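Local atomic coordinates of 3-dehydroquinate dehydratase (Geobacillus kaustophilus, PDB entry 2YR1), a protein that probably catalyses the cis-dehydration of 3-dehydroquinate to 3-dehydroshikimate, the third step of the chorismate pathway that leads to the aromatic amino acids. Residues Pro20-Pro25 with Ala225-Val230; Asp119-Tyr124 with Val143-Tyr148; Gly151-Glu156 with Val175-Lys180; Asp171-Ala176 with Ile201-Met206. One frame throughout, in Å; residues are numbered along the deposited sequence.

All four contacts belong to one TIM barrel. Interactions 1, 2 and 4 are buried pairings of parallel strands, while interaction 3 is partly exposed and lies where strand 172-177 runs out into loop. Interaction 1 joins the first strand to the last. Interactions 3 and 4 both use strand 172-177 and share Val175 and Ala176; interaction 2 brings in strand 141-148, which pairs with 172-177 on its other edge. The chemistry follows the position. Interaction 1 adds a sulfur-aromatic contact, interaction 2 a polar network of carboxylate, hydroxyl and imidazole, and interaction 4 mostly aliphatic packing on both faces of the sheet, including the stem of Lys174. Interaction 3 has one backbone bond and a weak hydroxyl bond.

Interaction 1: Pro20-Pro25 with Ala225-Val230; sequences PCICAP and AVTFAV
Cys21, Ile22 and Cys23 pair in parallel with Val226, Thr227 and Phe228, and so close the TIM barrel by joining its first strand to its last. The short strand segments cross at -34°, and four backbone hydrogen bonds connect them. Ala225 O takes Cys21 N, and Cys21 O then receives Thr227 N at 2.9 Å. Further along, Thr227 O accepts Cys23 N at 2.8 Å, and Cys23 O accepts Ala229 N. Between these rungs the CA atoms offer their hydrogens to the same carbonyls, as Phe228 CA does to Cys23 O at 3.2 Å.

Aliphatic contacts occupy the outer face, toward helix 242-256. Ile22 and Thr227 run alongside each other there, and Ile22 CG2 rests on Ala229 CB at 3.9 Å. Thr227 OG1 bonds to the backbone O of Arg216.

The inner face carries the aromatic contact, close to Glu50, a predicted substrate-binding residue. Cys23 CB touches Val226 CG1 and also lies over the Phe228 ring in a CH-pi contact. With SG anti to the backbone N (chi1 -180°), the sulfur reaches over the same ring, where Cys23 SG sits 4.2 Å from the Phe228 centroid and 12° off the ring normal.

Interaction 2: Asp119-Tyr124 with Val143-Tyr148; sequences DYELAY and VVSRHY
Asp119 and Ser145 meet through a short side-chain bond: Ser145 OG donates to Asp119 OD1 at 2.7 Å, arriving on the syn side of the carboxylate and 17° out of its plane. The same hydroxyl accepts from His147 NE2 at 3.2 Å, so Ser145 OG is used both ways and links the aspartate to a predicted proton donor/acceptor. Ser145 chi1 of 59° sets OG between the backbone N and the carbonyl carbon, turned to both partners. Asp119 OD2 has long, weak ion pairs with Arg86 and Lys174. Replacing Asp119 by an alanine removes the carboxylate and would probably leave Ser145 OG without its acceptor, free to turn and to give His147 a less fixed partner.

The two strands belong to a beta-alpha-beta unit of the barrel, connected by helix 127-137. Their backbone polar atoms pair in parallel fashion. Tyr120 N bonds to Val143 O at 2.9 Å, and Tyr120 O takes Ser145 N at 3.0 Å. Ser145 O receives Leu122 N at 2.8 Å in a nearly straight bond (178°), beside which Leu122 CB presses on Val144 CG1 at 3.5 Å. Glu121 OE1 accepts the backbone N of Ser87, and Glu121 O accepts Tyr124 N.

Interaction 3: Gly151-Glu156 with Val175-Lys180; sequences GTPRKE and VAVMPK
Gly151 and Thr152, in the loop leading into helix 155-167, pack on Val177 at the end of strand 172-177 and on Met178 in the loop that follows it, at the C-terminal end of the barrel strands. The contact lies within the beta-alpha-beta unit of strand 141-148, helix 155-167 and strand 172-177, and is partly exposed. Gly151, nearly fully extended, presents its carbonyl to Met178. Met178 N donates to Gly151 O at 3.2 Å, but from above the carbonyl plane, 61° out of it. A weak bond runs the other way, from Thr152 OG1 to Met178 O at 2.8 Å.

The threonine also has an apolar part. Its chi1 of -61° puts OG1 next to the backbone N and anti to the carbonyl carbon, leaving CG2 anti to the N. Thr152 thus crosses Val177 at about a right angle, and its CG2 meets Val177 CG2 at 3.9 Å. A valine in its place has no hydroxyl and would probably leave Met178 O without this bond. Leu158 and Leu188, from helices 155-167 and 182-198, also touch Val177.

Lys180 is exposed; its CE passes near Gly151 CA while NZ bonds to Asp150 O. In the lead-in to helix 155-167, Pro153 CD rests on Val177 CG1 at 3.9 Å.

Interaction 4: Asp171-Ala176 with Ile201-Met206; sequences DIAKVA and IPLITM
Val175 and Thr205 make the tightest part of this contact: their side chains extend together from the same face of the sheet, and Val175 CG2 to Thr205 CG2 is only 3.5 Å, closer than usual for two carbons. Thr205 chi1 of 67° tucks OG1 between the backbone N and the carbonyl carbon, which leaves CG2 against the valine, while OG1 bonds to Thr192 OG1 of helix 182-198. The strand segments run within 7° of parallel. Ala173 N bonds to Pro202 O, Ile204 N to Ala173 O at 2.8 Å and Val175 N to Ile204 O at 2.9 Å. The last rung, Met206 N to Val175 O, stretches to 3.3 Å.

On the barrel's inner face Lys174, predicted to form the Schiff base with substrate, has CG anti to the backbone N (chi1 174°) and an extended chain beyond. Its CG lies on Ile204 CB at 3.9 Å, and its CE comes beside Met206 SD at 4.0 Å, so Ile204 and Met206 line the stem on the strand 203-207 side. Ile204 CD1 also packs on Ile172 CG2 at 3.5 Å.

The other end is more open. Asp171 and Ile201 are partly exposed; the CB of Asp171 points away from segment 201-206, and its OD2 forms a salt bridge with Arg132. What touches here is mainly its backbone, Asp171 O lying 3.3 Å from Ile201 CB.

Helix 182-198 connects the two strands in a beta-alpha-beta crossover. Helix 155-167 covers Ala173 and Val175 from outside, strand 141-148 pairs with the other edge of 172-177, and Val226 and Phe228 of strand 226-228 adjoin Ile204 and Met206.

Interaction 1: Pro20-Pro25 with Ala225-Val230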
loop_
_atom_site.group_PDB
_atom_site.type_symbol
_atom_site.label_atom_id
_atom_site.label_comp_id
_atom_site.label_asym_id
_atom_site.label_seq_id
_atom_site.Cartn_x
_atom_site.Cartn_y
_atom_site.Cartn_z
ATOM N N PRO A 20 -6.164 7.923 10.439
ATOM C CA PRO A 20 -5.455 8.858 9.568
ATOM C C PRO A 20 -6.421 10.025 9.244
ATOM O O PRO A 20 -7.635 9.842 9.227
ATOM C CB PRO A 20 -5.075 8.002 8.343
ATOM C CG PRO A 20 -5.863 6.725 8.460
ATOM C CD PRO A 20 -6.119 6.536 9.936
ATOM N N CYS A 21 -5.905 11.233 9.055
ATOM C CA CYS A 21 -6.787 12.359 8.721
ATOM C C CYS A 21 -6.807 12.622 7.230
ATOM O O CYS A 21 -5.781 12.512 6.559
ATOM C CB CYS A 21 -6.346 13.632 9.436
ATOM S SG CYS A 21 -6.571 13.523 11.188
ATOM N N ILE A 22 -7.985 12.950 6.712
ATOM C CA ILE A 22 -8.133 13.248 5.300
ATOM C C ILE A 22 -8.271 14.755 5.115
ATOM O O ILE A 22 -9.189 15.378 5.673
ATOM C CB ILE A 22 -9.397 12.590 4.698
ATOM C CG1 ILE A 22 -9.336 11.072 4.855
ATOM C CG2 ILE A 22 -9.506 12.967 3.249
ATOM C CD1 ILE A 22 -10.566 10.333 4.346
ATOM N N CYS A 23 -7.365 15.337 4.339
ATOM C CA CYS A 23 -7.419 16.769 4.047
ATOM C C CYS A 23 -7.887 16.996 2.594
ATOM O O CYS A 23 -7.386 16.355 1.669
ATOM C CB CYS A 23 -6.035 17.405 4.222
ATOM S SG CYS A 23 -6.042 19.198 3.872
ATOM N N ALA A 24 -8.834 17.916 2.394
ATOM C CA ALA A 24 -9.332 18.193 1.045
ATOM C C ALA A 24 -9.047 19.646 0.658
ATOM O O ALA A 24 -9.367 20.566 1.400
ATOM C CB ALA A 24 -10.837 17.903 0.979
ATOM N N PRO A 25 -8.456 19.868 -0.525
ATOM C CA PRO A 25 -8.154 21.233 -0.945
ATOM C C PRO A 25 -9.330 21.971 -1.570
ATOM O O PRO A 25 -10.210 21.375 -2.165
ATOM C CB PRO A 25 -7.054 21.025 -1.963
ATOM C CG PRO A 25 -7.575 19.814 -2.691
ATOM C CD PRO A 25 -7.961 18.907 -1.527
ATOM N N ALA A 225 0.572 11.136 8.859
ATOM C CA ALA A 225 -0.657 11.438 9.585
ATOM C C ALA A 225 -1.807 12.037 8.815
ATOM O O ALA A 225 -2.954 12.004 9.288
ATOM C CB ALA A 225 -0.335 12.337 10.762
ATOM N N VAL A 226 -1.513 12.593 7.647
ATOM C CA VAL A 226 -2.537 13.235 6.844
ATOM C C VAL A 226 -2.426 12.805 5.389
ATOM O O VAL A 226 -1.323 12.650 4.890
ATOM C CB VAL A 226 -2.367 14.755 6.854
ATOM C CG1 VAL A 226 -3.472 15.393 6.029
ATOM C CG2 VAL A 226 -2.353 15.276 8.269
ATOM N N THR A 227 -3.557 12.588 4.725
ATOM C CA THR A 227 -3.534 12.234 3.298
ATOM C C THR A 227 -4.472 13.230 2.599
ATOM O O THR A 227 -5.533 13.568 3.132
ATOM C CB THR A 227 -4.010 10.776 3.028
ATOM O OG1 THR A 227 -3.891 10.481 1.626
ATOM C CG2 THR A 227 -5.481 10.599 3.429
ATOM N N PHE A 228 -4.057 13.727 1.434
ATOM C CA PHE A 228 -4.856 14.683 0.687
ATOM C C PHE A 228 -5.715 13.994 -0.379
ATOM O O PHE A 228 -5.195 13.263 -1.230
ATOM C CB PHE A 228 -3.961 15.738 0.029
ATOM C CG PHE A 228 -3.309 16.700 1.004
ATOM C CD1 PHE A 228 -2.984 17.989 0.598
ATOM C CD2 PHE A 228 -3.010 16.321 2.310
ATOM C CE1 PHE A 228 -2.376 18.889 1.480
ATOM C CE2 PHE A 228 -2.398 17.214 3.203
ATOM C CZ PHE A 228 -2.084 18.497 2.786
ATOM N N ALA A 229 -7.026 14.236 -0.326
ATOM C CA ALA A 229 -7.965 13.631 -1.282
ATOM C C ALA A 229 -8.792 14.700 -1.989
ATOM O O ALA A 229 -8.802 15.870 -1.577
ATOM C CB ALA A 229 -8.881 12.678 -0.560
ATOM N N VAL A 230 -9.494 14.311 -3.047
ATOM C CA VAL A 230 -10.316 15.278 -3.770
ATOM C C VAL A 230 -11.707 15.381 -3.164
ATOM O O VAL A 230 -12.416 14.381 -3.029
ATOM C CB VAL A 230 -10.469 14.908 -5.256
ATOM C CG1 VAL A 230 -11.422 15.914 -5.953
ATOM C CG2 VAL A 230 -9.113 14.905 -5.932
#

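Interaction 2: Asp119-Tyr124 with Val143-Tyr148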
loop_
_atom_site.group_PDB
_atom_site.type_symbol
_atom_site.label_atom_id
_atom_site.label_comp_id
_atom_site.label_asym_id
_atom_site.label_seq_id
_atom_site.Cartn_x
_atom_site.Cartn_y
_atom_site.Cartn_z
ATOM N N ASP A 119 0.629 26.552 6.318
ATOM C CA ASP A 119 1.698 25.819 5.654
ATOM C C ASP A 119 2.761 26.820 5.177
ATOM O O ASP A 119 2.446 27.794 4.493
ATOM C CB ASP A 119 1.151 25.037 4.446
ATOM C CG ASP A 119 2.245 24.270 3.692
ATOM O OD1 ASP A 119 3.336 24.836 3.483
ATOM O OD2 ASP A 119 2.017 23.108 3.294
ATOM N N TYR A 120 4.015 26.587 5.548
ATOM C CA TYR A 120 5.094 27.474 5.128
ATOM C C TYR A 120 6.274 26.630 4.662
ATOM O O TYR A 120 6.553 25.570 5.231
ATOM C CB TYR A 120 5.514 28.388 6.277
ATOM C CG TYR A 120 6.092 29.693 5.810
ATOM C CD1 TYR A 120 5.326 30.572 5.046
ATOM C CD2 TYR A 120 7.395 30.066 6.143
ATOM C CE1 TYR A 120 5.834 31.785 4.628
ATOM C CE2 TYR A 120 7.916 31.286 5.727
ATOM C CZ TYR A 120 7.126 32.142 4.968
ATOM O OH TYR A 120 7.622 33.359 4.546
ATOM N N GLU A 121 6.970 27.119 3.641
ATOM C CA GLU A 121 8.087 26.407 3.032
ATOM C C GLU A 121 9.383 26.378 3.835
ATOM O O GLU A 121 9.885 27.426 4.260
ATOM C CB GLU A 121 8.388 27.014 1.654
ATOM C CG GLU A 121 7.235 27.850 1.069
ATOM C CD GLU A 121 6.079 27.007 0.555
ATOM O OE1 GLU A 121 5.973 26.805 -0.678
ATOM O OE2 GLU A 121 5.277 26.544 1.391
ATOM N N LEU A 122 9.937 25.179 4.008
ATOM C CA LEU A 122 11.193 25.036 4.732
ATOM C C LEU A 122 12.254 25.827 3.989
ATOM O O LEU A 122 13.165 26.387 4.589
ATOM C CB LEU A 122 11.625 23.562 4.818
ATOM C CG LEU A 122 12.884 23.372 5.686
ATOM C CD1 LEU A 122 12.839 22.050 6.403
ATOM C CD2 LEU A 122 14.131 23.471 4.822
ATOM N N ALA A 123 12.111 25.888 2.670
ATOM C CA ALA A 123 13.063 26.604 1.836
ATOM C C ALA A 123 13.311 28.032 2.305
ATOM O O ALA A 123 14.326 28.625 1.959
ATOM C CB ALA A 123 12.587 26.607 0.388
ATOM N N TYR A 124 12.394 28.585 3.093
ATOM C CA TYR A 124 12.551 29.956 3.583
ATOM C C TYR A 124 13.398 30.042 4.849
ATOM O O TYR A 124 13.390 31.063 5.541
ATOM C CB TYR A 124 11.181 30.604 3.821
ATOM C CG TYR A 124 10.330 30.727 2.571
ATOM C CD1 TYR A 124 9.080 31.339 2.614
ATOM C CD2 TYR A 124 10.770 30.215 1.344
ATOM C CE1 TYR A 124 8.280 31.441 1.465
ATOM C CE2 TYR A 124 9.983 30.309 0.193
ATOM C CZ TYR A 124 8.742 30.924 0.262
ATOM O OH TYR A 124 7.965 31.022 -0.872
ATOM N N VAL A 143 2.820 24.092 9.819
ATOM C CA VAL A 143 3.213 22.971 8.989
ATOM C C VAL A 143 4.399 23.479 8.163
ATOM O O VAL A 143 4.279 24.489 7.469
ATOM C CB VAL A 143 2.058 22.557 8.013
ATOM C CG1 VAL A 143 2.530 21.454 7.070
ATOM C CG2 VAL A 143 0.849 22.096 8.798
ATOM N N VAL A 144 5.550 22.829 8.251
ATOM C CA VAL A 144 6.673 23.246 7.439
ATOM C C VAL A 144 6.867 22.188 6.382
ATOM O O VAL A 144 7.108 21.010 6.690
ATOM C CB VAL A 144 7.945 23.422 8.236
ATOM C CG1 VAL A 144 9.093 23.842 7.285
ATOM C CG2 VAL A 144 7.714 24.506 9.305
ATOM N N SER A 145 6.791 22.615 5.127
ATOM C CA SER A 145 6.871 21.685 4.026
ATOM C C SER A 145 7.941 21.893 2.979
ATOM O O SER A 145 8.629 22.919 2.934
ATOM C CB SER A 145 5.505 21.630 3.340
ATOM O OG SER A 145 5.116 22.906 2.858
ATOM N N ARG A 146 8.042 20.884 2.125
ATOM C CA ARG A 146 8.980 20.826 1.024
ATOM C C ARG A 146 8.294 19.972 -0.027
ATOM O O ARG A 146 7.785 18.898 0.299
ATOM C CB ARG A 146 10.260 20.119 1.449
ATOM C CG ARG A 146 11.409 20.294 0.477
ATOM C CD ARG A 146 11.984 21.711 0.584
ATOM N NE ARG A 146 13.428 21.745 0.346
ATOM C CZ ARG A 146 13.990 21.620 -0.850
ATOM N NH1 ARG A 146 13.227 21.463 -1.922
ATOM N NH2 ARG A 146 15.315 21.635 -0.969
ATOM N N HIS A 147 8.287 20.445 -1.272
ATOM C CA HIS A 147 7.682 19.708 -2.370
ATOM C C HIS A 147 8.687 19.534 -3.525
ATOM O O HIS A 147 9.296 20.505 -3.992
ATOM C CB HIS A 147 6.425 20.440 -2.857
ATOM C CG HIS A 147 5.483 20.827 -1.751
ATOM N ND1 HIS A 147 4.336 20.119 -1.459
ATOM C CD2 HIS A 147 5.541 21.830 -0.842
ATOM C CE1 HIS A 147 3.731 20.667 -0.420
ATOM N NE2 HIS A 147 4.443 21.706 -0.026
ATOM N N TYR A 148 8.866 18.293 -3.970
ATOM C CA TYR A 148 9.770 17.980 -5.078
ATOM C C TYR A 148 8.936 17.528 -6.277
ATOM O O TYR A 148 8.537 16.378 -6.344
ATOM C CB TYR A 148 10.721 16.856 -4.675
ATOM C CG TYR A 148 11.682 17.271 -3.595
ATOM C CD1 TYR A 148 12.734 18.141 -3.876
ATOM C CD2 TYR A 148 11.516 16.838 -2.280
ATOM C CE1 TYR A 148 13.598 18.572 -2.873
ATOM C CE2 TYR A 148 12.377 17.264 -1.265
ATOM C CZ TYR A 148 13.413 18.130 -1.574
ATOM O OH TYR A 148 14.261 18.548 -0.589
#

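Interaction 3: Gly151-Glu156 with Val175-Lys180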
loop_
_atom_site.group_PDB
_atom_site.type_symbol
_atom_site.label_atom_id
_atom_site.label_comp_id
_atom_site.label_asym_id
_atom_site.label_seq_id
_atom_site.Cartn_x
_atom_site.Cartn_y
_atom_site.Cartn_z
ATOM N N GLY A 151 11.108 15.079 -9.302
ATOM C CA GLY A 151 11.672 13.774 -9.049
ATOM C C GLY A 151 11.605 13.435 -7.583
ATOM O O GLY A 151 10.950 14.127 -6.816
ATOM N N THR A 152 12.306 12.373 -7.204
ATOM C CA THR A 152 12.335 11.906 -5.828
ATOM C C THR A 152 13.785 11.870 -5.335
ATOM O O THR A 152 14.582 11.028 -5.756
ATOM C CB THR A 152 11.713 10.503 -5.746
ATOM O OG1 THR A 152 10.353 10.578 -6.185
ATOM C CG2 THR A 152 11.776 9.951 -4.314
ATOM N N PRO A 153 14.153 12.812 -4.452
ATOM C CA PRO A 153 15.531 12.822 -3.940
ATOM C C PRO A 153 15.854 11.589 -3.107
ATOM O O PRO A 153 14.975 10.779 -2.803
ATOM C CB PRO A 153 15.608 14.122 -3.132
ATOM C CG PRO A 153 14.206 14.482 -2.856
ATOM C CD PRO A 153 13.417 14.016 -4.046
ATOM N N ARG A 154 17.121 11.432 -2.740
ATOM C CA ARG A 154 17.497 10.270 -1.955
ATOM C C ARG A 154 16.874 10.301 -0.563
ATOM O O ARG A 154 16.569 11.365 -0.034
ATOM C CB ARG A 154 19.013 10.170 -1.847
ATOM C CG ARG A 154 19.468 8.848 -1.267
ATOM C CD ARG A 154 20.966 8.665 -1.419
ATOM N NE ARG A 154 21.324 7.249 -1.451
ATOM C CZ ARG A 154 22.498 6.782 -1.874
ATOM N NH1 ARG A 154 23.440 7.620 -2.301
ATOM N NH2 ARG A 154 22.721 5.473 -1.883
ATOM N N LYS A 155 16.682 9.119 0.012
ATOM C CA LYS A 155 16.109 8.980 1.345
ATOM C C LYS A 155 16.797 9.911 2.351
ATOM O O LYS A 155 16.140 10.512 3.186
ATOM C CB LYS A 155 16.238 7.535 1.824
ATOM C CG LYS A 155 15.885 7.352 3.280
ATOM C CD LYS A 155 16.548 6.117 3.874
ATOM C CE LYS A 155 18.059 6.310 4.084
ATOM N NZ LYS A 155 18.436 7.500 4.912
ATOM N N GLU A 156 18.118 10.034 2.273
ATOM C CA GLU A 156 18.848 10.922 3.194
ATOM C C GLU A 156 18.376 12.379 3.122
ATOM O O GLU A 156 18.287 13.074 4.129
ATOM C CB GLU A 156 20.351 10.880 2.887
ATOM C CG GLU A 156 21.222 11.146 4.108
ATOM C CD GLU A 156 21.704 12.597 4.255
ATOM O OE1 GLU A 156 20.864 13.533 4.164
ATOM O OE2 GLU A 156 22.934 12.794 4.486
ATOM N N VAL A 175 6.609 16.563 3.489
ATOM C CA VAL A 175 7.443 16.404 2.293
ATOM C C VAL A 175 6.674 15.654 1.197
ATOM O O VAL A 175 6.071 14.607 1.452
ATOM C CB VAL A 175 8.769 15.612 2.541
ATOM C CG1 VAL A 175 9.695 16.369 3.509
ATOM C CG2 VAL A 175 8.461 14.246 3.086
ATOM N N ALA A 176 6.678 16.192 -0.020
ATOM C CA ALA A 176 6.015 15.497 -1.126
ATOM C C ALA A 176 7.029 15.298 -2.266
ATOM O O ALA A 176 7.883 16.153 -2.502
ATOM C CB ALA A 176 4.780 16.294 -1.608
ATOM N N VAL A 177 6.958 14.167 -2.957
ATOM C CA VAL A 177 7.868 13.901 -4.050
ATOM C C VAL A 177 7.135 13.386 -5.282
ATOM O O VAL A 177 5.981 12.954 -5.194
ATOM C CB VAL A 177 8.967 12.863 -3.668
ATOM C CG1 VAL A 177 9.836 13.402 -2.530
ATOM C CG2 VAL A 177 8.317 11.520 -3.262
ATOM N N MET A 178 7.809 13.457 -6.429
ATOM C CA MET A 178 7.240 12.966 -7.694
ATOM C C MET A 178 8.050 11.743 -8.053
ATOM O O MET A 178 9.226 11.847 -8.442
ATOM C CB MET A 178 7.372 13.989 -8.812
ATOM C CG MET A 178 6.692 13.531 -10.097
ATOM S SD MET A 178 4.933 13.546 -9.872
ATOM C CE MET A 178 4.492 15.031 -10.833
ATOM N N PRO A 179 7.451 10.552 -7.899
ATOM C CA PRO A 179 8.173 9.314 -8.214
ATOM C C PRO A 179 8.264 9.100 -9.722
ATOM O O PRO A 179 7.372 9.480 -10.453
ATOM C CB PRO A 179 7.322 8.248 -7.528
ATOM C CG PRO A 179 5.953 8.756 -7.733
ATOM C CD PRO A 179 6.083 10.255 -7.435
ATOM N N LYS A 180 9.331 8.467 -10.169
ATOM C CA LYS A 180 9.498 8.207 -11.592
ATOM C C LYS A 180 9.565 6.701 -11.761
ATOM O O LYS A 180 9.697 6.182 -12.873
ATOM C CB LYS A 180 10.781 8.870 -12.100
ATOM C CG LYS A 180 10.787 10.387 -11.980
ATOM C CD LYS A 180 9.601 11.006 -12.692
ATOM C CE LYS A 180 9.598 12.524 -12.587
ATOM N NZ LYS A 180 10.742 13.124 -13.317
#

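Interaction 4: Asp171-Ala176 with Ile201-Met206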
loop_
_atom_site.group_PDB
_atom_site.type_symbol
_atom_site.label_atom_id
_atom_site.label_comp_id
_atom_site.label_asym_id
_atom_site.label_seq_id
_atom_site.Cartn_x
_atom_site.Cartn_y
_atom_site.Cartn_z
ATOM N N ASP A 171 5.244 22.276 13.727
ATOM C CA ASP A 171 4.350 21.480 14.542
ATOM C C ASP A 171 4.088 20.196 13.761
ATOM O O ASP A 171 3.776 19.145 14.331
ATOM C CB ASP A 171 3.031 22.210 14.798
ATOM C CG ASP A 171 3.185 23.373 15.784
ATOM O OD1 ASP A 171 3.713 23.147 16.891
ATOM O OD2 ASP A 171 2.787 24.500 15.448
ATOM N N ILE A 172 4.219 20.308 12.442
ATOM C CA ILE A 172 4.020 19.191 11.527
ATOM C C ILE A 172 5.016 19.375 10.394
ATOM O O ILE A 172 5.173 20.477 9.884
ATOM C CB ILE A 172 2.593 19.196 10.921
ATOM C CG1 ILE A 172 1.560 19.043 12.036
ATOM C CG2 ILE A 172 2.469 18.105 9.866
ATOM C CD1 ILE A 172 0.127 18.935 11.551
ATOM N N ALA A 173 5.694 18.292 10.017
ATOM C CA ALA A 173 6.677 18.327 8.940
ATOM C C ALA A 173 6.061 17.703 7.697
ATOM O O ALA A 173 5.467 16.623 7.776
ATOM C CB ALA A 173 7.913 17.546 9.344
ATOM N N LYS A 174 6.185 18.367 6.550
ATOM C CA LYS A 174 5.604 17.805 5.336
ATOM C C LYS A 174 6.568 17.721 4.152
ATOM O O LYS A 174 7.297 18.673 3.867
ATOM C CB LYS A 174 4.357 18.608 4.937
ATOM C CG LYS A 174 3.743 18.200 3.590
ATOM C CD LYS A 174 2.554 19.083 3.197
ATOM C CE LYS A 174 2.122 18.769 1.776
ATOM N NZ LYS A 174 1.345 19.857 1.133
ATOM N N VAL A 175 6.609 16.563 3.489
ATOM C CA VAL A 175 7.443 16.404 2.293
ATOM C C VAL A 175 6.674 15.654 1.197
ATOM O O VAL A 175 6.071 14.607 1.452
ATOM C CB VAL A 175 8.769 15.612 2.541
ATOM C CG1 VAL A 175 9.695 16.369 3.509
ATOM C CG2 VAL A 175 8.461 14.246 3.086
ATOM N N ALA A 176 6.678 16.192 -0.020
ATOM C CA ALA A 176 6.015 15.497 -1.126
ATOM C C ALA A 176 7.029 15.298 -2.266
ATOM O O ALA A 176 7.883 16.153 -2.502
ATOM C CB ALA A 176 4.780 16.294 -1.608
ATOM N N ILE A 201 7.282 15.165 16.325
ATOM C CA ILE A 201 6.051 15.753 15.780
ATOM C C ILE A 201 5.465 14.924 14.620
ATOM O O ILE A 201 6.150 14.071 14.059
ATOM C CB ILE A 201 6.320 17.180 15.257
ATOM C CG1 ILE A 201 7.313 17.114 14.093
ATOM C CG2 ILE A 201 6.877 18.066 16.378
ATOM C CD1 ILE A 201 7.558 18.465 13.376
ATOM N N PRO A 202 4.186 15.154 14.276
ATOM C CA PRO A 202 3.521 14.429 13.179
ATOM C C PRO A 202 4.200 14.717 11.840
ATOM O O PRO A 202 4.820 15.764 11.660
ATOM C CB PRO A 202 2.085 14.971 13.217
ATOM C CG PRO A 202 1.890 15.253 14.708
ATOM C CD PRO A 202 3.199 15.932 15.063
ATOM N N LEU A 203 4.050 13.788 10.903
ATOM C CA LEU A 203 4.638 13.877 9.574
ATOM C C LEU A 203 3.552 13.741 8.502
ATOM O O LEU A 203 2.568 13.019 8.688
ATOM C CB LEU A 203 5.618 12.716 9.394
ATOM C CG LEU A 203 7.122 12.806 9.621
ATOM C CD1 LEU A 203 7.472 13.879 10.622
ATOM C CD2 LEU A 203 7.617 11.436 10.039
ATOM N N ILE A 204 3.730 14.441 7.389
ATOM C CA ILE A 204 2.800 14.333 6.256
ATOM C C ILE A 204 3.675 14.094 5.062
ATOM O O ILE A 204 4.483 14.952 4.704
ATOM C CB ILE A 204 2.011 15.614 5.975
ATOM C CG1 ILE A 204 1.196 16.020 7.199
ATOM C CG2 ILE A 204 1.070 15.406 4.765
ATOM C CD1 ILE A 204 0.532 17.388 7.023
ATOM N N THR A 205 3.531 12.929 4.439
ATOM C CA THR A 205 4.338 12.634 3.270
ATOM C C THR A 205 3.469 12.044 2.174
ATOM O O THR A 205 2.392 11.485 2.439
ATOM C CB THR A 205 5.468 11.603 3.562
ATOM O OG1 THR A 205 4.888 10.332 3.850
ATOM C CG2 THR A 205 6.365 12.049 4.728
ATOM N N MET A 206 3.942 12.178 0.940
ATOM C CA MET A 206 3.248 11.624 -0.215
ATOM C C MET A 206 4.127 11.599 -1.460
ATOM O O MET A 206 5.055 12.406 -1.610
ATOM C CB MET A 206 1.961 12.417 -0.540
ATOM C CG MET A 206 2.168 13.906 -0.805
ATOM S SD MET A 206 2.138 14.878 0.727
ATOM C CE MET A 206 0.381 15.167 0.949
#